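PDB 4O7T: phosphoribosylaminoimidazole-succinocarboxamide synthase from Pyrococcus horikoshii, which catalyses the ATP-dependent joining of L-aspartate to 5-amino-1-(5-phosphoribosyl)imidazole-4-carboxylate, forming SAICAR in de novo purine biosynthesis. Local coordinates for residues 88-93 with 117-122; 95-100 with 171-176; 25-30 with 76-81. All blocks are in the same frame, centred on the assembly; numbering follows the deposited sequence.

From the N terminus, contact 3 closes first: residues 25-30 and 76-81 pair as inner neighbours of a four-stranded antiparallel sheet, closing a loop that contains helix 45-62. The chain then passes into a second, larger antiparallel sheet, on the other side of the chain's centre. There contact 1 joins strands 84-93 and 111-121, and contact 2 ties the loop after 84-93 to strand 169-180. These two cross, since 95-100 lies inside the span from 88-93 to 117-122 while 171-176 lies beyond it. Strand 84-93 is flanked by both 111-121 and 169-180. Contacts 1 and 2 share the thymidine phosphate; contacts 1 and 3 meet opposite ends of ADP.

Contact 1 of 3, residues 88-93 with 117-122; sequences LEVVVR and VELYYK. With TMP (thymidine-5'-phosphate), chain B; ADP (adenosine-5'-diphosphate), chain C.
The strand pair that spans the two nucleotide sites of this SAICAR synthetase is antiparallel, 88-93 with 117-121, and its Glu89, Val91, Glu118 and Tyr120 side chains share the ligand-facing side. Glu89 and Tyr120 form one hydrogen-bonded pair, Val91 and Glu118 the next; Val91 N gives Glu118 O an almost straight bond (2.8 Å, 176°). At the thymidine phosphate end, Arg93 NH1 makes a salt bridge of 2.7 Å to Glu118 OE1. That oxygen also accepts from Tyr120 OH at 2.7 Å, the two donors arriving from opposite faces of the carboxylate plane. A bend at chi3 (77°) turns the guanidinium toward the phosphate, where NH1 reaches O2P at 3.0 Å and NH2 reaches O3P at 2.7 Å. Val91 CG2 approaches the Tyr120 ring obliquely, 3.7 Å from CE2, while its CG1 touches C5' of the thymidine phosphate at 3.8 Å. At the ADP end, Lys122 crosses Glu89 at about a right angle; its NZ binds ADP O3B at 2.9 Å and makes only a weak salt bridge with Glu89 OE1. On the reverse side Val90 packs against Val117 and Leu119, and Val92 and Val117 meet helix 143-165. Two bonds on Glu118 OE1 thus fix the arginine's NH1 as well as the tyrosine hydroxyl, and the carboxylate probably offsets part of the positive charge that faces the phosphate.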
loop_
_atom_site.group_PDB
_atom_site.type_symbol
_atom_site.label_atom_id
_atom_site.label_comp_id
_atom_site.label_asym_id
_atom_site.label_seq_id
_atom_site.Cartn_x
_atom_site.Cartn_y
_atom_site.Cartn_z
ATOM N N LEU A 88 -10.448 -8.497 -3.633
ATOM C CA LEU A 88 -9.024 -8.449 -3.279
ATOM C C LEU A 88 -8.179 -9.486 -4.000
ATOM O O LEU A 88 -8.632 -10.603 -4.303
ATOM C CB LEU A 88 -8.819 -8.643 -1.759
ATOM C CG LEU A 88 -9.467 -7.647 -0.775
ATOM C CD1 LEU A 88 -9.390 -8.184 0.652
ATOM C CD2 LEU A 88 -8.827 -6.272 -0.882
ATOM N N GLU A 89 -6.935 -9.104 -4.263
ATOM C CA GLU A 89 -5.889 -10.064 -4.542
ATOM C C GLU A 89 -4.913 -9.956 -3.371
ATOM O O GLU A 89 -4.447 -8.863 -3.041
ATOM C CB GLU A 89 -5.253 -9.798 -5.911
ATOM C CG GLU A 89 -6.293 -9.916 -7.023
ATOM C CD GLU A 89 -5.750 -9.766 -8.436
ATOM O OE1 GLU A 89 -6.577 -9.545 -9.350
ATOM O OE2 GLU A 89 -4.524 -9.881 -8.660
ATOM N N VAL A 90 -4.670 -11.085 -2.707
ATOM C CA VAL A 90 -3.861 -11.123 -1.498
ATOM C C VAL A 90 -2.551 -11.805 -1.865
ATOM O O VAL A 90 -2.524 -12.993 -2.217
ATOM C CB VAL A 90 -4.577 -11.889 -0.361
ATOM C CG1 VAL A 90 -3.766 -11.821 0.937
ATOM C CG2 VAL A 90 -5.964 -11.301 -0.140
ATOM N N VAL A 91 -1.467 -11.049 -1.803
ATOM C CA VAL A 91 -0.202 -11.546 -2.286
ATOM C C VAL A 91 0.717 -11.825 -1.095
ATOM O O VAL A 91 0.939 -10.955 -0.238
ATOM C CB VAL A 91 0.465 -10.570 -3.299
ATOM C CG1 VAL A 91 1.866 -11.055 -3.684
ATOM C CG2 VAL A 91 -0.394 -10.391 -4.543
ATOM N N VAL A 92 1.244 -13.047 -1.045
ATOM C CA VAL A 92 2.229 -13.404 -0.029
ATOM C C VAL A 92 3.605 -13.565 -0.690
ATOM O O VAL A 92 3.721 -14.182 -1.752
ATOM C CB VAL A 92 1.845 -14.694 0.729
ATOM C CG1 VAL A 92 2.818 -14.933 1.881
ATOM C CG2 VAL A 92 0.412 -14.614 1.248
ATOM N N ARG A 93 4.635 -12.989 -0.066
ATOM C CA ARG A 93 5.968 -12.921 -0.678
ATOM C C ARG A 93 7.063 -13.375 0.299
ATOM O O ARG A 93 7.131 -12.886 1.429
ATOM C CB ARG A 93 6.238 -11.496 -1.202
ATOM C CG ARG A 93 5.001 -10.783 -1.790
ATOM C CD ARG A 93 5.299 -9.396 -2.378
ATOM N NE ARG A 93 5.936 -9.509 -3.682
ATOM C CZ ARG A 93 5.424 -9.129 -4.854
ATOM N NH1 ARG A 93 4.237 -8.515 -4.941
ATOM N NH2 ARG A 93 6.143 -9.359 -5.960
ATOM N N VAL A 117 2.825 -9.619 3.296
ATOM C CA VAL A 117 1.469 -9.760 2.742
ATOM C C VAL A 117 1.094 -8.416 2.147
ATOM O O VAL A 117 1.241 -7.384 2.802
ATOM C CB VAL A 117 0.426 -10.174 3.812
ATOM C CG1 VAL A 117 -0.920 -10.471 3.162
ATOM C CG2 VAL A 117 0.907 -11.407 4.570
ATOM N N GLU A 118 0.660 -8.427 0.893
ATOM C CA GLU A 118 0.190 -7.218 0.209
ATOM C C GLU A 118 -1.280 -7.394 -0.200
ATOM O O GLU A 118 -1.694 -8.485 -0.599
ATOM C CB GLU A 118 1.038 -6.927 -1.039
ATOM C CG GLU A 118 2.534 -6.732 -0.765
ATOM C CD GLU A 118 3.362 -6.553 -2.037
ATOM O OE1 GLU A 118 2.909 -6.963 -3.139
ATOM O OE2 GLU A 118 4.489 -6.005 -1.943
ATOM N N LEU A 119 -2.055 -6.323 -0.080
ATOM C CA LEU A 119 -3.444 -6.309 -0.515
ATOM C C LEU A 119 -3.571 -5.471 -1.773
ATOM O O LEU A 119 -3.041 -4.350 -1.829
ATOM C CB LEU A 119 -4.349 -5.729 0.574
ATOM C CG LEU A 119 -4.277 -6.427 1.935
ATOM C CD1 LEU A 119 -5.019 -5.620 2.993
ATOM C CD2 LEU A 119 -4.807 -7.861 1.842
ATOM N N TYR A 120 -4.268 -6.015 -2.770
ATOM C CA TYR A 120 -4.578 -5.285 -3.995
ATOM C C TYR A 120 -6.078 -5.260 -4.211
ATOM O O TYR A 120 -6.757 -6.272 -4.050
ATOM C CB TYR A 120 -3.902 -5.930 -5.199
ATOM C CG TYR A 120 -2.400 -5.800 -5.162
ATOM C CD1 TYR A 120 -1.765 -4.706 -5.753
ATOM C CD2 TYR A 120 -1.618 -6.761 -4.519
ATOM C CE1 TYR A 120 -0.382 -4.586 -5.724
ATOM C CE2 TYR A 120 -0.231 -6.647 -4.473
ATOM C CZ TYR A 120 0.382 -5.562 -5.081
ATOM O OH TYR A 120 1.761 -5.459 -5.039
ATOM N N TYR A 121 -6.590 -4.093 -4.563
ATOM C CA TYR A 121 -8.008 -3.929 -4.812
ATOM C C TYR A 121 -8.304 -4.379 -6.253
ATOM O O TYR A 121 -7.746 -3.835 -7.201
ATOM C CB TYR A 121 -8.386 -2.469 -4.566
ATOM C CG TYR A 121 -9.801 -2.068 -4.970
ATOM C CD1 TYR A 121 -10.878 -2.941 -4.794
ATOM C CD2 TYR A 121 -10.059 -0.797 -5.497
ATOM C CE1 TYR A 121 -12.172 -2.563 -5.132
ATOM C CE2 TYR A 121 -11.352 -0.416 -5.842
ATOM C CZ TYR A 121 -12.390 -1.308 -5.661
ATOM O OH TYR A 121 -13.653 -0.950 -5.992
ATOM N N LYS A 122 -9.140 -5.406 -6.402
ATOM C CA LYS A 122 -9.526 -5.909 -7.731
ATOM C C LYS A 122 -10.450 -4.924 -8.416
ATOM O O LYS A 122 -11.647 -4.910 -8.143
ATOM C CB LYS A 122 -10.245 -7.250 -7.621
ATOM C CG LYS A 122 -9.376 -8.463 -7.835
ATOM C CD LYS A 122 -10.223 -9.731 -7.824
ATOM C CE LYS A 122 -10.708 -10.116 -9.210
ATOM N NZ LYS A 122 -9.600 -10.714 -10.015
HETATM P P TMP B . 3.787 -9.017 -8.741
HETATM O O1P TMP B . 3.380 -8.690 -10.134
HETATM O O2P TMP B . 3.121 -8.123 -7.712
HETATM O O3P TMP B . 5.261 -9.261 -8.512
HETATM O "O5'" TMP B . 3.127 -10.467 -8.546
HETATM C "C5'" TMP B . 3.170 -11.168 -7.296
HETATM C "C4'" TMP B . 2.559 -12.555 -7.457
HETATM O "O4'" TMP B . 1.145 -12.457 -7.671
HETATM C "C3'" TMP B . 3.123 -13.346 -8.638
HETATM O "O3'" TMP B . 3.335 -14.676 -8.191
HETATM C "C2'" TMP B . 2.026 -13.461 -9.660
HETATM C "C1'" TMP B . 0.757 -13.113 -8.889
HETATM N N1 TMP B . -0.138 -12.263 -9.690
HETATM C C2 TMP B . -1.375 -12.788 -10.157
HETATM O O2 TMP B . -1.679 -13.967 -9.893
HETATM N N3 TMP B . -2.227 -12.037 -10.885
HETATM C C4 TMP B . -1.915 -10.764 -11.198
HETATM O O4 TMP B . -2.696 -10.071 -11.889
HETATM C C5 TMP B . -0.633 -10.173 -10.721
HETATM C C5M TMP B . -0.244 -8.746 -11.046
HETATM C C6 TMP B . 0.214 -10.984 -9.974
HETATM P PB ADP C . -9.109 -13.778 -11.742
HETATM O O1B ADP C . -9.597 -14.041 -10.340
HETATM O O2B ADP C . -7.658 -14.091 -11.988
HETATM O O3B ADP C . -9.577 -12.449 -12.282
HETATM P PA ADP C . -10.751 -14.560 -13.950
HETATM O O1A ADP C . -10.879 -13.067 -14.169
HETATM O O2A ADP C . -10.248 -15.440 -15.071
HETATM O O3A ADP C . -9.859 -14.888 -12.638
HETATM O "O5'" ADP C . -12.217 -15.088 -13.532
HETATM C "C5'" ADP C . -12.514 -15.645 -12.251
HETATM C "C4'" ADP C . -13.501 -14.755 -11.499
HETATM O "O4'" ADP C . -14.330 -15.578 -10.671
HETATM C "C3'" ADP C . -12.791 -13.798 -10.555
HETATM O "O3'" ADP C . -13.524 -12.569 -10.499
HETATM C "C2'" ADP C . -12.849 -14.497 -9.208
HETATM O "O2'" ADP C . -12.855 -13.594 -8.103
HETATM C "C1'" ADP C . -14.173 -15.229 -9.290
HETATM N N9 ADP C . -14.237 -16.423 -8.398
HETATM C C8 ADP C . -13.248 -17.294 -8.115
HETATM N N7 ADP C . -13.678 -18.253 -7.258
HETATM C C5 ADP C . -14.977 -18.006 -6.986
HETATM C C6 ADP C . -16.052 -18.614 -6.158
HETATM N N6 ADP C . -15.829 -19.724 -5.433
HETATM N N1 ADP C . -17.273 -18.017 -6.149
HETATM C C2 ADP C . -17.532 -16.908 -6.863
HETATM N N3 ADP C . -16.609 -16.309 -7.635
HETATM C C4 ADP C . -15.341 -16.795 -7.739
#

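Contact 2 of 3, residues 95-100 with 171-176; sequences VVAGSL and LVDFKL. With TMP (thymidine-5'-phosphate), chain B.
Val172 turns its CG1 branch, set opposite its backbone N (chi1 165°), toward Val95 and Ala97, 3.7 Å from Ala97 CB and 4.0 Å from Val95 CB, so that one methyl touches both residues. Next to this apolar meeting, Val95 N donates to Val172 O (3.0 Å, 157°), coming in on a lone pair of the carbonyl. Asp173 also turns toward the loop, its CG between its backbone N and carbonyl carbon (chi1 58°), which leaves OD2 near Ala97 CB and OD1 at the sugar. Its OD2 takes a water at 2.6 Å that also reaches Val95 O, and a salt bridge from Arg198 holds the same oxygen. The setting is the thymidine phosphate site, probably that of the nucleotide substrate, where strand 169-180 lies along the sugar and the loop after strand 84-93 receives the phosphate. Asp173 OD1 accepts from the O3' hydroxyl of the thymidine phosphate at 2.6 Å. From the loop side, Ser99 takes the phosphate twice, its backbone N on O3P at 2.9 Å and OG on O2P at 2.7 Å. Gly98, with positive phi, lets the chain pass close to that group: its CA is 3.4 Å from O3P.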
loop_
_atom_site.group_PDB
_atom_site.type_symbol
_atom_site.label_atom_id
_atom_site.label_comp_id
_atom_site.label_asym_id
_atom_site.label_seq_id
_atom_site.Cartn_x
_atom_site.Cartn_y
_atom_site.Cartn_z
ATOM N N VAL A 95 10.470 -14.251 -1.185
ATOM C CA VAL A 95 11.714 -13.922 -1.864
ATOM C C VAL A 95 11.414 -12.718 -2.764
ATOM O O VAL A 95 10.358 -12.688 -3.404
ATOM C CB VAL A 95 12.202 -15.139 -2.695
ATOM C CG1 VAL A 95 13.331 -14.761 -3.628
ATOM C CG2 VAL A 95 12.630 -16.276 -1.765
ATOM N N VAL A 96 12.298 -11.716 -2.780
ATOM C CA VAL A 96 12.085 -10.521 -3.614
ATOM C C VAL A 96 12.053 -10.844 -5.107
ATOM O O VAL A 96 12.974 -11.472 -5.660
ATOM C CB VAL A 96 13.113 -9.401 -3.342
ATOM C CG1 VAL A 96 12.892 -8.226 -4.273
ATOM C CG2 VAL A 96 13.032 -8.937 -1.900
ATOM N N ALA A 97 10.970 -10.419 -5.747
ATOM C CA ALA A 97 10.769 -10.614 -7.190
ATOM C C ALA A 97 9.677 -9.669 -7.668
ATOM O O ALA A 97 8.963 -9.093 -6.856
ATOM C CB ALA A 97 10.368 -12.053 -7.480
ATOM N N GLY A 98 9.537 -9.529 -8.984
ATOM C CA GLY A 98 8.417 -8.777 -9.562
ATOM C C GLY A 98 8.275 -7.368 -9.036
ATOM O O GLY A 98 9.279 -6.661 -8.857
ATOM N N SER A 99 7.037 -6.963 -8.749
ATOM C CA SER A 99 6.751 -5.575 -8.339
ATOM C C SER A 99 7.383 -5.176 -7.000
ATOM O O SER A 99 7.571 -3.978 -6.727
ATOM C CB SER A 99 5.235 -5.319 -8.283
ATOM O OG SER A 99 4.670 -6.016 -7.184
ATOM N N LEU A 100 7.710 -6.161 -6.163
ATOM C CA LEU A 100 8.358 -5.848 -4.870
ATOM C C LEU A 100 9.693 -5.069 -4.996
ATOM O O LEU A 100 10.075 -4.317 -4.092
ATOM C CB LEU A 100 8.518 -7.100 -3.997
ATOM C CG LEU A 100 8.923 -6.854 -2.535
ATOM C CD1 LEU A 100 7.927 -5.948 -1.803
ATOM C CD2 LEU A 100 9.111 -8.163 -1.787
ATOM N N LEU A 171 9.038 -21.491 -3.151
ATOM C CA LEU A 171 7.848 -20.663 -3.327
ATOM C C LEU A 171 8.239 -19.198 -3.098
ATOM O O LEU A 171 8.412 -18.750 -1.964
ATOM C CB LEU A 171 6.728 -21.101 -2.383
ATOM C CG LEU A 171 5.421 -20.288 -2.438
ATOM C CD1 LEU A 171 4.744 -20.377 -3.799
ATOM C CD2 LEU A 171 4.496 -20.772 -1.338
ATOM N N VAL A 172 8.393 -18.470 -4.195
ATOM C CA VAL A 172 8.922 -17.108 -4.175
ATOM C C VAL A 172 7.848 -16.126 -3.665
ATOM O O VAL A 172 8.085 -15.361 -2.712
ATOM C CB VAL A 172 9.439 -16.756 -5.586
ATOM C CG1 VAL A 172 9.686 -15.261 -5.774
ATOM C CG2 VAL A 172 10.690 -17.581 -5.873
ATOM N N ASP A 173 6.674 -16.176 -4.304
ATOM C CA ASP A 173 5.513 -15.349 -3.945
ATOM C C ASP A 173 4.292 -15.953 -4.619
ATOM O O ASP A 173 4.446 -16.862 -5.434
ATOM C CB ASP A 173 5.709 -13.849 -4.296
ATOM C CG ASP A 173 5.988 -13.595 -5.794
ATOM O OD1 ASP A 173 5.417 -14.266 -6.658
ATOM O OD2 ASP A 173 6.772 -12.686 -6.111
ATOM N N PHE A 174 3.089 -15.484 -4.273
ATOM C CA PHE A 174 1.859 -16.015 -4.890
ATOM C C PHE A 174 0.654 -15.165 -4.561
ATOM O O PHE A 174 0.661 -14.414 -3.592
ATOM C CB PHE A 174 1.600 -17.490 -4.481
ATOM C CG PHE A 174 1.362 -17.691 -3.004
ATOM C CD1 PHE A 174 0.064 -17.748 -2.493
ATOM C CD2 PHE A 174 2.429 -17.836 -2.127
ATOM C CE1 PHE A 174 -0.166 -17.936 -1.137
ATOM C CE2 PHE A 174 2.212 -18.032 -0.765
ATOM C CZ PHE A 174 0.908 -18.075 -0.265
ATOM N N LYS A 175 -0.390 -15.309 -5.360
ATOM C CA LYS A 175 -1.607 -14.521 -5.196
ATOM C C LYS A 175 -2.793 -15.420 -4.832
ATOM O O LYS A 175 -3.030 -16.460 -5.482
ATOM C CB LYS A 175 -1.907 -13.731 -6.479
ATOM C CG LYS A 175 -3.110 -12.777 -6.372
ATOM C CD LYS A 175 -4.446 -13.425 -6.768
ATOM C CE LYS A 175 -4.553 -13.672 -8.290
ATOM N NZ LYS A 175 -5.714 -14.545 -8.645
ATOM N N LEU A 176 -3.542 -15.003 -3.804
ATOM C CA LEU A 176 -4.781 -15.673 -3.417
ATOM C C LEU A 176 -6.003 -14.765 -3.523
ATOM O O LEU A 176 -5.896 -13.529 -3.478
ATOM C CB LEU A 176 -4.705 -16.159 -1.968
ATOM C CG LEU A 176 -3.565 -17.080 -1.553
ATOM C CD1 LEU A 176 -3.680 -17.365 -0.058
ATOM C CD2 LEU A 176 -3.557 -18.366 -2.378
HETATM P P TMP B . 3.787 -9.017 -8.741
HETATM O O1P TMP B . 3.380 -8.690 -10.134
HETATM O O2P TMP B . 3.121 -8.123 -7.712
HETATM O O3P TMP B . 5.261 -9.261 -8.512
HETATM O "O5'" TMP B . 3.127 -10.467 -8.546
HETATM C "C5'" TMP B . 3.170 -11.168 -7.296
HETATM C "C4'" TMP B . 2.559 -12.555 -7.457
HETATM O "O4'" TMP B . 1.145 -12.457 -7.671
HETATM C "C3'" TMP B . 3.123 -13.346 -8.638
HETATM O "O3'" TMP B . 3.335 -14.676 -8.191
HETATM C "C2'" TMP B . 2.026 -13.461 -9.660
HETATM C "C1'" TMP B . 0.757 -13.113 -8.889
HETATM N N1 TMP B . -0.138 -12.263 -9.690
HETATM C C2 TMP B . -1.375 -12.788 -10.157
HETATM O O2 TMP B . -1.679 -13.967 -9.893
HETATM N N3 TMP B . -2.227 -12.037 -10.885
HETATM C C4 TMP B . -1.915 -10.764 -11.198
HETATM O O4 TMP B . -2.696 -10.071 -11.889
HETATM C C5 TMP B . -0.633 -10.173 -10.721
HETATM C C5M TMP B . -0.244 -8.746 -11.046
HETATM C C6 TMP B . 0.214 -10.984 -9.974
HETATM O O HOH W 1 8.087 -11.263 -4.367
#

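Contact 3 of 3, residues 25-30 with 76-81; sequences MEFKDD and NRLIVE. With ADP (adenosine-5'-diphosphate), chain C.
Met25 and Leu78 exchange two backbone hydrogen bonds, Met25 N to Leu78 O and Leu78 N to Met25 O, each 2.8 Å long and close to straight. A third follows from Phe27 N to Asn76 O at 2.9 Å, its donor tilted 24° from the carbonyl plane. That same carbonyl oxygen lies in the plane of the Phe27 ring, at its edge, 3.4 Å from CD2. These strands, 22-27 and 77-81, are the two inner members of a four-stranded antiparallel sheet that runs beside the ADP. Glu81, last of its segment, accepts the adenine amino group N6 on its backbone O at 2.6 Å, a main-chain contact consistent with recognition of adenine. On the face toward helix 45-62, Leu78 reaches both neighbours. Its CG sits at the edge of the Phe27 ring, 3.8 Å from CE2, and its CD1 meets Met25 CE at 3.9 Å. Met25 runs alongside Leu78, with a bend at chi3 (67°) turning CE back toward it and, more distantly, toward Val80 CG1. The opposite face carries Glu26 and Arg77, side by side and pointing the same way. They touch through their aliphatic parts, CG to CG at 3.9 Å, while Arg77 NE is hydrogen-bonded to Ala73 O.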
loop_
_atom_site.group_PDB
_atom_site.type_symbol
_atom_site.label_atom_id
_atom_site.label_comp_id
_atom_site.label_asym_id
_atom_site.label_seq_id
_atom_site.Cartn_x
_atom_site.Cartn_y
_atom_site.Cartn_z
ATOM N N MET A 25 -15.734 -23.904 -12.601
ATOM C CA MET A 25 -14.562 -23.097 -12.897
ATOM C C MET A 25 -13.779 -23.815 -13.987
ATOM O O MET A 25 -13.225 -24.888 -13.760
ATOM C CB MET A 25 -13.699 -22.892 -11.643
ATOM C CG MET A 25 -12.487 -21.993 -11.859
ATOM S SD MET A 25 -11.661 -21.459 -10.338
ATOM C CE MET A 25 -10.984 -22.999 -9.722
ATOM N N GLU A 26 -13.734 -23.210 -15.163
ATOM C CA GLU A 26 -13.066 -23.811 -16.311
ATOM C C GLU A 26 -11.790 -23.054 -16.647
ATOM O O GLU A 26 -11.817 -21.844 -16.812
ATOM C CB GLU A 26 -14.018 -23.812 -17.506
ATOM C CG GLU A 26 -13.461 -24.356 -18.811
ATOM C CD GLU A 26 -14.460 -24.185 -19.940
ATOM O OE1 GLU A 26 -14.151 -23.448 -20.903
ATOM O OE2 GLU A 26 -15.567 -24.755 -19.842
ATOM N N PHE A 27 -10.683 -23.785 -16.754
ATOM C CA PHE A 27 -9.378 -23.212 -17.068
ATOM C C PHE A 27 -9.119 -23.245 -18.585
ATOM O O PHE A 27 -9.237 -24.297 -19.222
ATOM C CB PHE A 27 -8.284 -23.997 -16.340
ATOM C CG PHE A 27 -8.291 -23.830 -14.837
ATOM C CD1 PHE A 27 -7.332 -23.037 -14.211
ATOM C CD2 PHE A 27 -9.232 -24.482 -14.043
ATOM C CE1 PHE A 27 -7.312 -22.897 -12.826
ATOM C CE2 PHE A 27 -9.220 -24.340 -12.664
ATOM C CZ PHE A 27 -8.259 -23.550 -12.051
ATOM N N LYS A 28 -8.753 -22.101 -19.148
ATOM C CA LYS A 28 -8.558 -21.981 -20.591
ATOM C C LYS A 28 -7.075 -21.998 -20.917
ATOM O O LYS A 28 -6.241 -21.785 -20.036
ATOM C CB LYS A 28 -9.225 -20.700 -21.126
ATOM C CG LYS A 28 -10.725 -20.601 -20.854
ATOM C CD LYS A 28 -11.291 -19.249 -21.264
ATOM N N ASP A 29 -6.750 -22.263 -22.181
ATOM C CA ASP A 29 -5.364 -22.262 -22.647
ATOM C C ASP A 29 -4.784 -20.861 -22.871
ATOM O O ASP A 29 -3.604 -20.722 -23.208
ATOM C CB ASP A 29 -5.232 -23.112 -23.916
ATOM C CG ASP A 29 -5.340 -24.607 -23.634
ATOM O OD1 ASP A 29 -5.285 -25.398 -24.603
ATOM O OD2 ASP A 29 -5.468 -24.995 -22.447
ATOM N N ASP A 30 -5.607 -19.833 -22.672
ATOM C CA ASP A 30 -5.180 -18.436 -22.827
ATOM C C ASP A 30 -4.222 -17.957 -21.741
ATOM O O ASP A 30 -4.368 -18.313 -20.565
ATOM C CB ASP A 30 -6.388 -17.502 -22.875
ATOM C CG ASP A 30 -7.327 -17.834 -24.011
ATOM O OD1 ASP A 30 -8.549 -17.974 -23.760
ATOM O OD2 ASP A 30 -6.829 -17.982 -25.149
ATOM N N ASN A 76 -10.671 -29.770 -17.849
ATOM C CA ASN A 76 -10.184 -28.473 -17.407
ATOM C C ASN A 76 -11.159 -27.764 -16.459
ATOM O O ASN A 76 -10.967 -26.596 -16.135
ATOM C CB ASN A 76 -9.902 -27.592 -18.629
ATOM C CG ASN A 76 -8.802 -28.153 -19.525
ATOM O OD1 ASN A 76 -8.294 -29.263 -19.311
ATOM N ND2 ASN A 76 -8.428 -27.383 -20.544
ATOM N N ARG A 77 -12.196 -28.479 -16.016
ATOM C CA ARG A 77 -13.282 -27.888 -15.227
ATOM C C ARG A 77 -13.289 -28.396 -13.783
ATOM O O ARG A 77 -13.150 -29.602 -13.530
ATOM C CB ARG A 77 -14.642 -28.164 -15.879
ATOM C CG ARG A 77 -14.761 -27.765 -17.346
ATOM C CD ARG A 77 -16.089 -28.228 -17.950
ATOM N NE ARG A 77 -16.147 -29.689 -18.103
ATOM C CZ ARG A 77 -15.936 -30.346 -19.247
ATOM N NH1 ARG A 77 -15.661 -29.679 -20.363
ATOM N NH2 ARG A 77 -16.005 -31.676 -19.278
ATOM N N LEU A 78 -13.435 -27.474 -12.833
ATOM C CA LEU A 78 -13.615 -27.851 -11.425
ATOM C C LEU A 78 -14.992 -27.434 -10.943
ATOM O O LEU A 78 -15.538 -26.436 -11.402
ATOM C CB LEU A 78 -12.564 -27.211 -10.498
ATOM C CG LEU A 78 -11.061 -27.112 -10.781
ATOM C CD1 LEU A 78 -10.335 -26.835 -9.464
ATOM C CD2 LEU A 78 -10.492 -28.342 -11.459
ATOM N N ILE A 79 -15.536 -28.198 -10.000
ATOM C CA ILE A 79 -16.766 -27.815 -9.316
ATOM C C ILE A 79 -16.362 -27.095 -8.044
ATOM O O ILE A 79 -15.597 -27.624 -7.242
ATOM C CB ILE A 79 -17.659 -29.028 -8.958
ATOM C CG1 ILE A 79 -17.998 -29.852 -10.214
ATOM C CG2 ILE A 79 -18.936 -28.555 -8.278
ATOM C CD1 ILE A 79 -18.610 -31.215 -9.924
ATOM N N VAL A 80 -16.860 -25.881 -7.876
ATOM C CA VAL A 80 -16.520 -25.082 -6.701
ATOM C C VAL A 80 -17.752 -24.455 -6.059
ATOM O O VAL A 80 -18.774 -24.235 -6.715
ATOM C CB VAL A 80 -15.472 -23.966 -7.003
ATOM C CG1 VAL A 80 -14.129 -24.564 -7.392
ATOM C CG2 VAL A 80 -15.978 -22.974 -8.046
ATOM N N GLU A 81 -17.614 -24.161 -4.773
ATOM C CA GLU A 81 -18.607 -23.450 -4.003
ATOM C C GLU A 81 -18.723 -22.002 -4.467
ATOM O O GLU A 81 -17.716 -21.296 -4.560
ATOM C CB GLU A 81 -18.190 -23.479 -2.537
ATOM C CG GLU A 81 -19.292 -23.094 -1.571
ATOM C CD GLU A 81 -18.805 -22.984 -0.137
ATOM O OE1 GLU A 81 -17.611 -23.248 0.140
ATOM O OE2 GLU A 81 -19.636 -22.625 0.715
HETATM P PB ADP C . -9.109 -13.778 -11.742
HETATM O O1B ADP C . -9.597 -14.041 -10.340
HETATM O O2B ADP C . -7.658 -14.091 -11.988
HETATM O O3B ADP C . -9.577 -12.449 -12.282
HETATM P PA ADP C . -10.751 -14.560 -13.950
HETATM O O1A ADP C . -10.879 -13.067 -14.169
HETATM O O2A ADP C . -10.248 -15.440 -15.071
HETATM O O3A ADP C . -9.859 -14.888 -12.638
HETATM O "O5'" ADP C . -12.217 -15.088 -13.532
HETATM C "C5'" ADP C . -12.514 -15.645 -12.251
HETATM C "C4'" ADP C . -13.501 -14.755 -11.499
HETATM O "O4'" ADP C . -14.330 -15.578 -10.671
HETATM C "C3'" ADP C . -12.791 -13.798 -10.555
HETATM O "O3'" ADP C . -13.524 -12.569 -10.499
HETATM C "C2'" ADP C . -12.849 -14.497 -9.208
HETATM O "O2'" ADP C . -12.855 -13.594 -8.103
HETATM C "C1'" ADP C . -14.173 -15.229 -9.290
HETATM N N9 ADP C . -14.237 -16.423 -8.398
HETATM C C8 ADP C . -13.248 -17.294 -8.115
HETATM N N7 ADP C . -13.678 -18.253 -7.258
HETATM C C5 ADP C . -14.977 -18.006 -6.986
HETATM C C6 ADP C . -16.052 -18.614 -6.158
HETATM N N6 ADP C . -15.829 -19.724 -5.433
HETATM N N1 ADP C . -17.273 -18.017 -6.149
HETATM C C2 ADP C . -17.532 -16.908 -6.863
HETATM N N3 ADP C . -16.609 -16.309 -7.635
HETATM C C4 ADP C . -15.341 -16.795 -7.739
#